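Local coordinates for protein PadR family transcriptional regulator (Streptococcus pneumoniae, PDB 5ZQH) that probably binds operator DNA as a dimer through a winged helix-turn-helix domain, acting as a PadR-type regulator of transcription, at residues M61-S64 against P68-K71; V13-G18 against E81-F86. One frame throughout, in Å; residues are numbered along the deposited sequence.

Interaction 1 of 2, residues M61-S64 against P68-K71; sequences MRPS and PDRK
The outer end of the wing of a PadR winged helix-turn-helix domain is formed here, where strands 57-63 and 69-75 pair antiparallel on the two sides of the hairpin turn. R62 and R70 make the hydrogen-bonded pair: R62 N reaches R70 O at 3.1 Å and R70 N returns to R62 O at 3.0 Å, both nearly straight at the hydrogen. M61-K71 and P63-D69 are the flanking non-hydrogen-bonded pairs, and all four of their side chains leave on one face of the sheet. There the M61 chain, bent at chi2 and chi3 (-60° and -54°), folds back over the neighbouring strand; its SD rests on K71 CB at 3.7 Å and its CE lies over the D69 carbonyl. P63 and D69 run side by side, with the carboxylate oxygen D69 OD1 against P63 CG at 3.4 Å. D69 OD1 also lies 3.1 Å from P63 N, which carries no hydrogen, so no bond forms. R62 and R70 occupy the other face. R62 turns its guanidinium to E21 in a salt bridge and to the ring of Y72 in a cation-pi contact, while the aliphatic start of R70 meets S64, CG to CB at 3.9 Å, and both S64 and R70 touch Y23 of strand 22-23. In winged-helix regulators the wing commonly approaches DNA, and a similar role is plausible here. Past the paired strands, S64 closes the turn with two bonds to one acceptor. Its N meets P68 O at 2.9 Å, tilted 34° from the carbonyl plane, whereas S64 OG, swung between its own N and carbonyl carbon, reaches P68 O at 2.7 Å in that plane, on a lone pair.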
loop_
_atom_site.group_PDB
_atom_site.type_symbol
_atom_site.label_atom_id
_atom_site.label_comp_id
_atom_site.label_asym_id
_atom_site.label_seq_id
_atom_site.Cartn_x
_atom_site.Cartn_y
_atom_site.Cartn_z
ATOM N N MET A 61 19.092 8.063 -23.113
ATOM C CA MET A 61 19.243 7.155 -24.251
ATOM C C MET A 61 20.666 6.605 -24.337
ATOM O O MET A 61 21.628 7.375 -24.402
ATOM C CB MET A 61 18.873 7.864 -25.562
ATOM C CG MET A 61 17.416 8.299 -25.691
ATOM S SD MET A 61 16.169 6.991 -25.617
ATOM C CE MET A 61 16.715 5.855 -26.893
ATOM N N ARG A 62 20.783 5.274 -24.318
ATOM C CA ARG A 62 22.070 4.565 -24.469
ATOM C C ARG A 62 21.900 3.131 -25.038
ATOM O O ARG A 62 20.786 2.587 -24.983
ATOM C CB ARG A 62 22.903 4.607 -23.163
ATOM C CG ARG A 62 22.385 3.823 -21.969
ATOM C CD ARG A 62 23.514 3.611 -20.969
ATOM N NE ARG A 62 23.093 3.018 -19.695
ATOM C CZ ARG A 62 23.103 1.712 -19.410
ATOM N NH1 ARG A 62 23.490 0.809 -20.307
ATOM N NH2 ARG A 62 22.714 1.298 -18.210
ATOM N N PRO A 63 22.988 2.525 -25.596
ATOM C CA PRO A 63 22.821 1.233 -26.285
ATOM C C PRO A 63 22.555 0.027 -25.382
ATOM O O PRO A 63 23.343 -0.259 -24.473
ATOM C CB PRO A 63 24.150 1.054 -27.051
ATOM C CG PRO A 63 24.804 2.395 -27.046
ATOM C CD PRO A 63 24.367 3.028 -25.758
ATOM N N SER A 64 21.451 -0.673 -25.660
ATOM C CA SER A 64 21.113 -1.950 -25.018
ATOM C C SER A 64 22.112 -3.069 -25.428
ATOM O O SER A 64 22.908 -2.858 -26.358
ATOM C CB SER A 64 19.650 -2.325 -25.321
ATOM O OG SER A 64 19.460 -2.629 -26.689
ATOM N N PRO A 68 20.663 -1.637 -30.206
ATOM C CA PRO A 68 19.702 -0.522 -30.261
ATOM C C PRO A 68 19.625 0.342 -29.006
ATOM O O PRO A 68 19.711 -0.173 -27.885
ATOM C CB PRO A 68 18.364 -1.227 -30.489
ATOM C CG PRO A 68 18.735 -2.441 -31.262
ATOM C CD PRO A 68 20.029 -2.895 -30.656
ATOM N N ASP A 69 19.470 1.650 -29.220
ATOM C CA ASP A 69 19.340 2.626 -28.144
ATOM C C ASP A 69 17.992 2.504 -27.443
ATOM O O ASP A 69 16.933 2.517 -28.085
ATOM C CB ASP A 69 19.534 4.056 -28.669
ATOM C CG ASP A 69 21.000 4.455 -28.794
ATOM O OD1 ASP A 69 21.886 3.773 -28.229
ATOM O OD2 ASP A 69 21.264 5.474 -29.465
ATOM N N ARG A 70 18.054 2.373 -26.122
ATOM C CA ARG A 70 16.872 2.326 -25.277
ATOM C C ARG A 70 16.977 3.417 -24.217
ATOM O O ARG A 70 18.076 3.890 -23.918
ATOM C CB ARG A 70 16.726 0.939 -24.634
ATOM C CG ARG A 70 16.357 -0.200 -25.590
ATOM C CD ARG A 70 14.871 -0.210 -25.944
ATOM N NE ARG A 70 14.590 -1.010 -27.134
ATOM C CZ ARG A 70 14.683 -0.568 -28.391
ATOM N NH1 ARG A 70 15.054 0.681 -28.652
ATOM N NH2 ARG A 70 14.406 -1.381 -29.402
ATOM N N LYS A 71 15.833 3.825 -23.675
ATOM C CA LYS A 71 15.782 4.822 -22.612
ATOM C C LYS A 71 15.952 4.157 -21.243
ATOM O O LYS A 71 15.000 3.605 -20.693
ATOM C CB LYS A 71 14.472 5.618 -22.679
ATOM C CG LYS A 71 14.494 6.902 -21.866
ATOM C CD LYS A 71 13.093 7.374 -21.510
ATOM C CE LYS A 71 12.629 8.506 -22.407
ATOM N NZ LYS A 71 11.581 9.295 -21.702
#

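Interaction 2 of 2, residues V13-G18 against E81-F86; sequences VLDMIG and ERVSVF
Segments 13-18 of helix 3-19 and 81-86 of helix 77-101 run at 122° between their N-to-C directions, with the short axes 9.3 Å apart at closest approach and the CA atoms of D15 and V83 nearest, 6.1 Å from each other. V83 is the residue that fills the gap. Its CB faces L14 CB at 4.3 Å, and its CG2, anti to the V83 backbone N, is pressed onto the first helix, reaching D15 CA at 3.7 Å and lying about as close to D15 N. The valine methyl therefore sits on main chain as much as on side chains. D15 runs across V83 at about a right angle, the same CG2 lying 3.8 Å from D15 OD1. This is an apolar touch on an oxygen that is also hydrogen-bonded: OD1 accepts from W87 NE1 and OD2 from Q19 NE2, which should restrict rotation of the carboxylate. Here the first helix of the winged-helix domain meets the long C-terminal helix 77-101, the element that in PadR proteins generally serves dimerisation; accordingly I100 of the second subunit packs on D15 and M16, and L4 of that subunit packs on F86. Deeper in the domain, V13 and I17 touch helices 24-34 (L31 and L27, respectively) and 45-53 (L47 and L48), and M16 packs on L27 and L31. L14 bridges the two environments, resting on L51, W56 and I57 while its CD2 meets R82 CB at 4.1 Å. L14 and R82 lie alongside each other and point the same way, and the R82 chain, bent at chi2 (-75°), carries its guanidinium away from L14, toward E78 in a long, weak ion pair.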
loop_
_atom_site.group_PDB
_atom_site.type_symbol
_atom_site.label_atom_id
_atom_site.label_comp_id
_atom_site.label_asym_id
_atom_site.label_seq_id
_atom_site.Cartn_x
_atom_site.Cartn_y
_atom_site.Cartn_z
ATOM N N VAL A 13 9.397 -0.912 -8.219
ATOM C CA VAL A 13 9.958 -0.289 -9.449
ATOM C C VAL A 13 11.141 0.645 -9.132
ATOM O O VAL A 13 12.180 0.587 -9.792
ATOM C CB VAL A 13 8.858 0.405 -10.316
ATOM C CG1 VAL A 13 9.430 1.412 -11.306
ATOM C CG2 VAL A 13 8.042 -0.637 -11.067
ATOM N N LEU A 14 10.964 1.484 -8.117
ATOM C CA LEU A 14 12.011 2.364 -7.592
ATOM C C LEU A 14 13.259 1.607 -7.112
ATOM O O LEU A 14 14.385 2.001 -7.441
ATOM C CB LEU A 14 11.437 3.243 -6.472
ATOM C CG LEU A 14 11.313 4.776 -6.556
ATOM C CD1 LEU A 14 11.372 5.369 -7.960
ATOM C CD2 LEU A 14 10.066 5.242 -5.812
ATOM N N ASP A 15 13.049 0.521 -6.361
ATOM C CA ASP A 15 14.138 -0.336 -5.866
ATOM C C ASP A 15 14.915 -1.010 -6.999
ATOM O O ASP A 15 16.148 -1.004 -6.985
ATOM C CB ASP A 15 13.607 -1.379 -4.873
ATOM C CG ASP A 15 14.720 -2.085 -4.098
ATOM O OD1 ASP A 15 15.453 -1.415 -3.336
ATOM O OD2 ASP A 15 14.847 -3.320 -4.242
ATOM N N MET A 16 14.188 -1.567 -7.971
ATOM C CA MET A 16 14.774 -2.220 -9.148
ATOM C C MET A 16 15.664 -1.292 -9.974
ATOM O O MET A 16 16.734 -1.704 -10.422
ATOM C CB MET A 16 13.688 -2.833 -10.031
ATOM C CG MET A 16 13.104 -4.120 -9.483
ATOM S SD MET A 16 11.710 -4.682 -10.470
ATOM C CE MET A 16 11.268 -6.174 -9.579
ATOM N N ILE A 17 15.209 -0.048 -10.151
ATOM C CA ILE A 17 15.954 1.022 -10.830
ATOM C C ILE A 17 17.216 1.413 -10.038
ATOM O O ILE A 17 18.249 1.744 -10.630
ATOM C CB ILE A 17 15.028 2.236 -11.116
ATOM C CG1 ILE A 17 14.081 1.918 -12.276
ATOM C CG2 ILE A 17 15.808 3.504 -11.438
ATOM C CD1 ILE A 17 12.799 2.731 -12.278
ATOM N N GLY A 18 17.123 1.350 -8.710
ATOM C CA GLY A 18 18.267 1.549 -7.811
ATOM C C GLY A 18 19.355 0.489 -7.893
ATOM O O GLY A 18 20.544 0.828 -7.906
ATOM N N GLU A 81 15.994 8.587 -1.980
ATOM C CA GLU A 81 15.347 8.928 -0.708
ATOM C C GLU A 81 13.976 8.262 -0.577
ATOM O O GLU A 81 13.642 7.744 0.487
ATOM C CB GLU A 81 15.191 10.444 -0.566
ATOM C CG GLU A 81 16.417 11.157 -0.023
ATOM C CD GLU A 81 16.386 12.647 -0.297
ATOM O OE1 GLU A 81 16.438 13.039 -1.482
ATOM O OE2 GLU A 81 16.317 13.429 0.672
ATOM N N ARG A 82 13.200 8.281 -1.665
ATOM C CA ARG A 82 11.859 7.687 -1.709
ATOM C C ARG A 82 11.858 6.166 -1.520
ATOM O O ARG A 82 10.886 5.606 -1.002
ATOM C CB ARG A 82 11.136 8.053 -3.018
ATOM C CG ARG A 82 10.761 9.523 -3.179
ATOM C CD ARG A 82 9.574 9.956 -2.325
ATOM N NE ARG A 82 9.370 11.406 -2.397
ATOM C CZ ARG A 82 8.245 12.046 -2.071
ATOM N NH1 ARG A 82 7.176 11.378 -1.649
ATOM N NH2 ARG A 82 8.189 13.367 -2.185
ATOM N N VAL A 83 12.937 5.511 -1.949
ATOM C CA VAL A 83 13.075 4.057 -1.822
ATOM C C VAL A 83 13.565 3.641 -0.427
ATOM O O VAL A 83 13.156 2.590 0.082
ATOM C CB VAL A 83 13.896 3.425 -2.988
ATOM C CG1 VAL A 83 15.371 3.799 -2.938
ATOM C CG2 VAL A 83 13.724 1.914 -3.013
ATOM N N SER A 84 14.420 4.463 0.188
ATOM C CA SER A 84 14.806 4.263 1.588
ATOM C C SER A 84 13.601 4.495 2.506
ATOM O O SER A 84 13.408 3.749 3.461
ATOM C CB SER A 84 15.998 5.144 1.984
ATOM O OG SER A 84 15.604 6.490 2.175
ATOM N N VAL A 85 12.799 5.519 2.185
ATOM C CA VAL A 85 11.487 5.761 2.813
ATOM C C VAL A 85 10.576 4.536 2.667
ATOM O O VAL A 85 9.979 4.101 3.653
ATOM C CB VAL A 85 10.799 7.054 2.273
ATOM C CG1 VAL A 85 9.298 7.071 2.555
ATOM C CG2 VAL A 85 11.442 8.295 2.878
ATOM N N PHE A 86 10.502 3.988 1.446
ATOM C CA PHE A 86 9.728 2.773 1.150
ATOM C C PHE A 86 10.109 1.575 2.024
ATOM O O PHE A 86 9.224 0.938 2.601
ATOM C CB PHE A 86 9.798 2.389 -0.342
ATOM C CG PHE A 86 9.280 0.996 -0.636
ATOM C CD1 PHE A 86 7.908 0.726 -0.622
ATOM C CD2 PHE A 86 10.167 -0.050 -0.903
ATOM C CE1 PHE A 86 7.433 -0.557 -0.872
ATOM C CE2 PHE A 86 9.698 -1.333 -1.157
ATOM C CZ PHE A 86 8.328 -1.585 -1.141
#

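Overall arrangement
The centre of interaction 1 lies about 19 Å from the centre of the chain, that of interaction 2 about 7 Å. The two contact centres are about 23 Å apart and their nearest atoms about 9 Å, so they do not touch. Along the chain, 61-64 and 68-71 are nested inside the loop that 13-18 and 81-86 close, and strand 69-75 leads directly into helix 77-101. I57 of strand 57-63, which ends in interaction 1, packs on L14 and I17 of interaction 2. The wing is thus tied to the helical body, and the second subunit packs against interaction 2 but does not touch interaction 1.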